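Local coordinates for protein teichoic acid D-alanine hydrolase (Staphylococcus aureus, PDB 5ZH8) that hydrolyses the ester bonds that hold D-alanine on wall teichoic acid and lipoteichoic acid, and affects methicillin resistance and cell wall structure, at residues D252-P255 with F256-Y259; P276-L279 with D280-G284. One frame throughout, in Å; residues are numbered along the deposited sequence.

In the fold
Both contacts are local and lie on one run of chain within the beta-lactamase family region. Contact 1 follows strand 248-250. Contact 2 precedes strand 288-290, which pairs with 248-250 in a three-stranded antiparallel sheet. Their centres are about 16 Å apart, and their nearest atoms about 6 Å. Contact 1 has a type I then a type III beta turn; contact 2 has two overlapping type I turns. Contact 1 is at the surface, with a salt bridge between Asp252 and Lys257. Contact 2 is mostly buried, and its tyrosines and glutamine reach partners elsewhere in the fold. Phe250 relates the two: its backbone N is bound by Glu253 of contact 1, and its ring meets that of Tyr283 of contact 2.

Contact 1: residues D252-P255 with F256-Y259; sequences DEQP and FKKY
The Phe256 ring takes Glu253 at its edge. Glu253 CB lies near the ring plane, 3.7 Å from Phe256 CD2. The two side chains run side by side, and the Glu253 carboxylate is turned 67° from the ring. Pro255 C lies oblique to the ring, and Pro255 CD touches Phe256 CD2 at 4.1 Å. One face of the Tyr259 ring carries Lys258 CB, 4.2 Å above the plane. The Glu253 carboxylate is directed inward. It bonds Tyr236, Asn56 and the backbone N of Phe250, which ties the loop back to strand 248-250.

The chain here forms a type I beta turn with Pro255 and Phe256 at its corners. Lys257 N closes it on Gln254 O at 3.1 Å. A second turn, of type III, follows, where Tyr259 N bonds Phe256 O at 2.9 Å.

On the exposed side Lys257 reaches back over the first turn. Its chain is extended as far as CE and bends at the last torsion (chi4 -63°), which brings NZ to Asp252. The salt bridge Lys257 NZ to Asp252 OD1 is 2.8 Å. NZ meets the anti side of the carboxylate, 29° out of its plane. The Gln254 carboxamide crosses the lysine chain near CE.

Contact 2: residues P276-L279 with D280-G284; sequences PNIL and DQYYG
Ile278 and Tyr282 lie side by side and point the same way. Ile278 CD1 is 3.7 Å from Tyr282 CE2, and it approaches the ring obliquely. Ile278 O lies in the ring plane, at the edge, 3.8 Å from Tyr282 CD2. Gln281 crosses the isoleucine from another direction. Its NE2 comes within 3.4 Å of Ile278 CB. The glutamine CG sits between its own backbone N and carbonyl carbon (chi1 84°), and the chain bends at chi2 (-149°), which carries the amide across Ile278 CB.

Two overlapping type I beta turns shape the backbone. Gln281 N bonds Ile278 O at 3.1 Å. Tyr282 N makes a weaker bond to Leu279 O, at 3.3 Å. The carbonyl of Leu279 also accepts a bond from Asn287 ND2. Tyr283 CE1 passes the same Leu279 O at 3.9 Å, obliquely to the ring. Gly284 follows with a positive phi (109°), and its O accepts a bond from Thr133 OG1.

This buried part contrasts with the partly exposed side at Asn277 and Asp280. There the Asp280 carboxylate folds back, with OD1 3.4 Å from Ile278 C. It makes no hydrogen bond to Ile278 O, since both oxygens are acceptors.

The polar ends of the buried side chains are held by the surrounding fold: Gln281 by Ser183 O and Tyr180 OH, and Tyr282 OH by Asp213 at the start of helix 213-227. Phe346 of strand 340-346 packs against Ile278, Leu279 and Tyr282. Tyr289 of strand 288-290 touches Leu279, while Tyr283 rests on Asn48 and Leu52 of helix 47-55.

Contact 1: residues D252-P255 with F256-Y259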
loop_
_atom_site.group_PDB
_atom_site.type_symbol
_atom_site.label_atom_id
_atom_site.label_comp_id
_atom_site.label_asym_id
_atom_site.label_seq_id
_atom_site.Cartn_x
_atom_site.Cartn_y
_atom_site.Cartn_z
ATOM N N ASP A 252 -17.688 15.278 6.425
ATOM C CA ASP A 252 -18.473 15.476 7.642
ATOM C C ASP A 252 -19.927 15.901 7.411
ATOM O O ASP A 252 -20.628 16.251 8.361
ATOM C CB ASP A 252 -17.776 16.486 8.563
ATOM C CG ASP A 252 -18.140 16.297 10.037
ATOM O OD1 ASP A 252 -18.409 15.148 10.463
ATOM O OD2 ASP A 252 -18.165 17.307 10.777
ATOM N N GLU A 253 -20.396 15.860 6.168
ATOM C CA GLU A 253 -21.787 16.204 5.881
ATOM C C GLU A 253 -22.727 15.135 6.453
ATOM O O GLU A 253 -22.530 13.940 6.234
ATOM C CB GLU A 253 -22.002 16.401 4.377
ATOM C CG GLU A 253 -21.184 17.541 3.787
ATOM C CD GLU A 253 -21.620 17.925 2.382
ATOM O OE1 GLU A 253 -22.773 18.376 2.193
ATOM O OE2 GLU A 253 -20.798 17.798 1.455
ATOM N N GLN A 254 -23.733 15.579 7.204
ATOM C CA GLN A 254 -24.588 14.680 7.995
ATOM C C GLN A 254 -25.408 13.702 7.166
ATOM O O GLN A 254 -25.380 12.505 7.431
ATOM C CB GLN A 254 -25.530 15.484 8.910
ATOM C CG GLN A 254 -24.838 16.118 10.097
ATOM C CD GLN A 254 -24.223 15.090 11.027
ATOM O OE1 GLN A 254 -24.894 14.157 11.473
ATOM N NE2 GLN A 254 -22.937 15.260 11.325
ATOM N N PRO A 255 -26.138 14.199 6.151
ATOM C CA PRO A 255 -27.067 13.310 5.447
ATOM C C PRO A 255 -26.401 12.154 4.706
ATOM O O PRO A 255 -27.093 11.212 4.335
ATOM C CB PRO A 255 -27.767 14.237 4.443
ATOM C CG PRO A 255 -27.413 15.629 4.842
ATOM C CD PRO A 255 -26.093 15.535 5.537
ATOM N N PHE A 256 -25.084 12.225 4.498
ATOM C CA PHE A 256 -24.351 11.207 3.748
ATOM C C PHE A 256 -23.585 10.224 4.627
ATOM O O PHE A 256 -23.025 9.275 4.101
ATOM C CB PHE A 256 -23.362 11.874 2.778
ATOM C CG PHE A 256 -23.991 12.897 1.876
ATOM C CD1 PHE A 256 -24.515 12.533 0.643
ATOM C CD2 PHE A 256 -24.064 14.231 2.263
ATOM C CE1 PHE A 256 -25.100 13.479 -0.184
ATOM C CE2 PHE A 256 -24.651 15.181 1.443
ATOM C CZ PHE A 256 -25.172 14.803 0.218
ATOM N N LYS A 257 -23.555 10.433 5.943
ATOM C CA LYS A 257 -22.774 9.570 6.855
ATOM C C LYS A 257 -23.119 8.083 6.740
ATOM O O LYS A 257 -22.247 7.222 6.837
ATOM C CB LYS A 257 -22.932 10.027 8.311
ATOM C CG LYS A 257 -22.117 11.261 8.653
ATOM C CD LYS A 257 -22.138 11.552 10.147
ATOM C CE LYS A 257 -21.497 12.898 10.441
ATOM N NZ LYS A 257 -20.061 12.946 10.069
ATOM N N LYS A 258 -24.399 7.806 6.519
ATOM C CA LYS A 258 -24.914 6.454 6.282
ATOM C C LYS A 258 -24.154 5.694 5.191
ATOM O O LYS A 258 -24.015 4.480 5.260
ATOM C CB LYS A 258 -26.379 6.566 5.857
ATOM C CG LYS A 258 -27.282 5.406 6.230
ATOM C CD LYS A 258 -28.718 5.675 5.780
ATOM C CE LYS A 258 -29.237 7.026 6.281
ATOM N NZ LYS A 258 -30.715 7.191 6.166
ATOM N N TYR A 259 -23.683 6.418 4.178
ATOM C CA TYR A 259 -23.120 5.821 2.972
ATOM C C TYR A 259 -21.593 5.962 2.838
ATOM O O TYR A 259 -21.003 5.467 1.873
ATOM C CB TYR A 259 -23.829 6.414 1.744
ATOM C CG TYR A 259 -25.319 6.087 1.680
ATOM C CD1 TYR A 259 -25.762 4.764 1.692
ATOM C CD2 TYR A 259 -26.280 7.092 1.607
ATOM C CE1 TYR A 259 -27.111 4.453 1.638
ATOM C CE2 TYR A 259 -27.636 6.788 1.551
ATOM C CZ TYR A 259 -28.043 5.464 1.565
ATOM O OH TYR A 259 -29.380 5.132 1.507
#

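Contact 2: residues P276-L279 with D280-G284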
loop_
_atom_site.group_PDB
_atom_site.type_symbol
_atom_site.label_atom_id
_atom_site.label_comp_id
_atom_site.label_asym_id
_atom_site.label_seq_id
_atom_site.Cartn_x
_atom_site.Cartn_y
_atom_site.Cartn_z
ATOM N N PRO A 276 -9.943 8.192 8.978
ATOM C CA PRO A 276 -9.446 9.504 8.573
ATOM C C PRO A 276 -9.440 10.474 9.753
ATOM O O PRO A 276 -10.466 10.660 10.413
ATOM C CB PRO A 276 -10.445 9.944 7.503
ATOM C CG PRO A 276 -11.027 8.684 6.975
ATOM C CD PRO A 276 -11.098 7.772 8.163
ATOM N N ASN A 277 -8.275 11.063 10.013
ATOM C CA ASN A 277 -8.056 11.912 11.181
ATOM C C ASN A 277 -7.573 13.330 10.826
ATOM O O ASN A 277 -7.280 14.121 11.728
ATOM C CB ASN A 277 -7.048 11.233 12.118
ATOM C CG ASN A 277 -5.740 10.878 11.426
ATOM O OD1 ASN A 277 -5.600 11.008 10.210
ATOM N ND2 ASN A 277 -4.766 10.455 12.206
ATOM N N ILE A 278 -7.499 13.642 9.530
ATOM C CA ILE A 278 -6.911 14.900 9.059
ATOM C C ILE A 278 -7.704 15.575 7.926
ATOM O O ILE A 278 -7.222 16.519 7.300
ATOM C CB ILE A 278 -5.462 14.671 8.566
ATOM C CG1 ILE A 278 -5.424 13.605 7.463
ATOM C CG2 ILE A 278 -4.564 14.278 9.726
ATOM C CD1 ILE A 278 -4.074 13.449 6.790
ATOM N N LEU A 279 -8.922 15.110 7.674
ATOM C CA LEU A 279 -9.687 15.569 6.519
ATOM C C LEU A 279 -10.219 16.995 6.693
ATOM O O LEU A 279 -10.619 17.638 5.715
ATOM C CB LEU A 279 -10.823 14.589 6.220
ATOM C CG LEU A 279 -10.424 13.133 5.924
ATOM C CD1 LEU A 279 -11.655 12.339 5.521
ATOM C CD2 LEU A 279 -9.355 13.062 4.843
ATOM N N ASP A 280 -10.222 17.493 7.926
ATOM C CA ASP A 280 -10.543 18.908 8.194
ATOM C C ASP A 280 -9.522 19.896 7.603
ATOM O O ASP A 280 -9.859 21.045 7.343
ATOM C CB ASP A 280 -10.728 19.162 9.705
ATOM C CG ASP A 280 -9.527 18.734 10.544
ATOM O OD1 ASP A 280 -8.603 18.061 10.021
ATOM O OD2 ASP A 280 -9.522 19.069 11.749
ATOM N N GLN A 281 -8.290 19.439 7.382
ATOM C CA GLN A 281 -7.229 20.268 6.810
ATOM C C GLN A 281 -6.947 19.944 5.338
ATOM O O GLN A 281 -6.020 20.498 4.747
ATOM C CB GLN A 281 -5.947 20.087 7.635
ATOM C CG GLN A 281 -5.100 18.873 7.258
ATOM C CD GLN A 281 -4.325 18.284 8.424
ATOM O OE1 GLN A 281 -3.108 18.124 8.355
ATOM N NE2 GLN A 281 -5.034 17.949 9.502
ATOM N N TYR A 282 -7.744 19.051 4.752
ATOM C CA TYR A 282 -7.466 18.504 3.420
ATOM C C TYR A 282 -8.473 18.927 2.349
ATOM O O TYR A 282 -8.706 18.194 1.381
ATOM C CB TYR A 282 -7.364 16.969 3.494
ATOM C CG TYR A 282 -5.974 16.455 3.195
ATOM C CD1 TYR A 282 -5.552 16.269 1.880
ATOM C CD2 TYR A 282 -5.075 16.180 4.220
ATOM C CE1 TYR A 282 -4.280 15.813 1.599
ATOM C CE2 TYR A 282 -3.799 15.723 3.947
ATOM C CZ TYR A 282 -3.406 15.541 2.635
ATOM O OH TYR A 282 -2.138 15.083 2.369
ATOM N N TYR A 283 -9.045 20.118 2.503
ATOM C CA TYR A 283 -10.006 20.633 1.526
ATOM C C TYR A 283 -9.312 20.926 0.207
ATOM O O TYR A 283 -8.483 21.828 0.124
ATOM C CB TYR A 283 -10.711 21.884 2.053
ATOM C CG TYR A 283 -11.820 21.574 3.033
ATOM C CD1 TYR A 283 -11.540 21.338 4.373
ATOM C CD2 TYR A 283 -13.147 21.506 2.615
ATOM C CE1 TYR A 283 -12.551 21.044 5.271
ATOM C CE2 TYR A 283 -14.163 21.214 3.507
ATOM C CZ TYR A 283 -13.857 20.987 4.837
ATOM O OH TYR A 283 -14.849 20.706 5.748
ATOM N N GLY A 284 -9.635 20.132 -0.810
ATOM C CA GLY A 284 -9.101 20.319 -2.155
ATOM C C GLY A 284 -8.096 19.276 -2.603
ATOM O O GLY A 284 -7.837 19.153 -3.800
#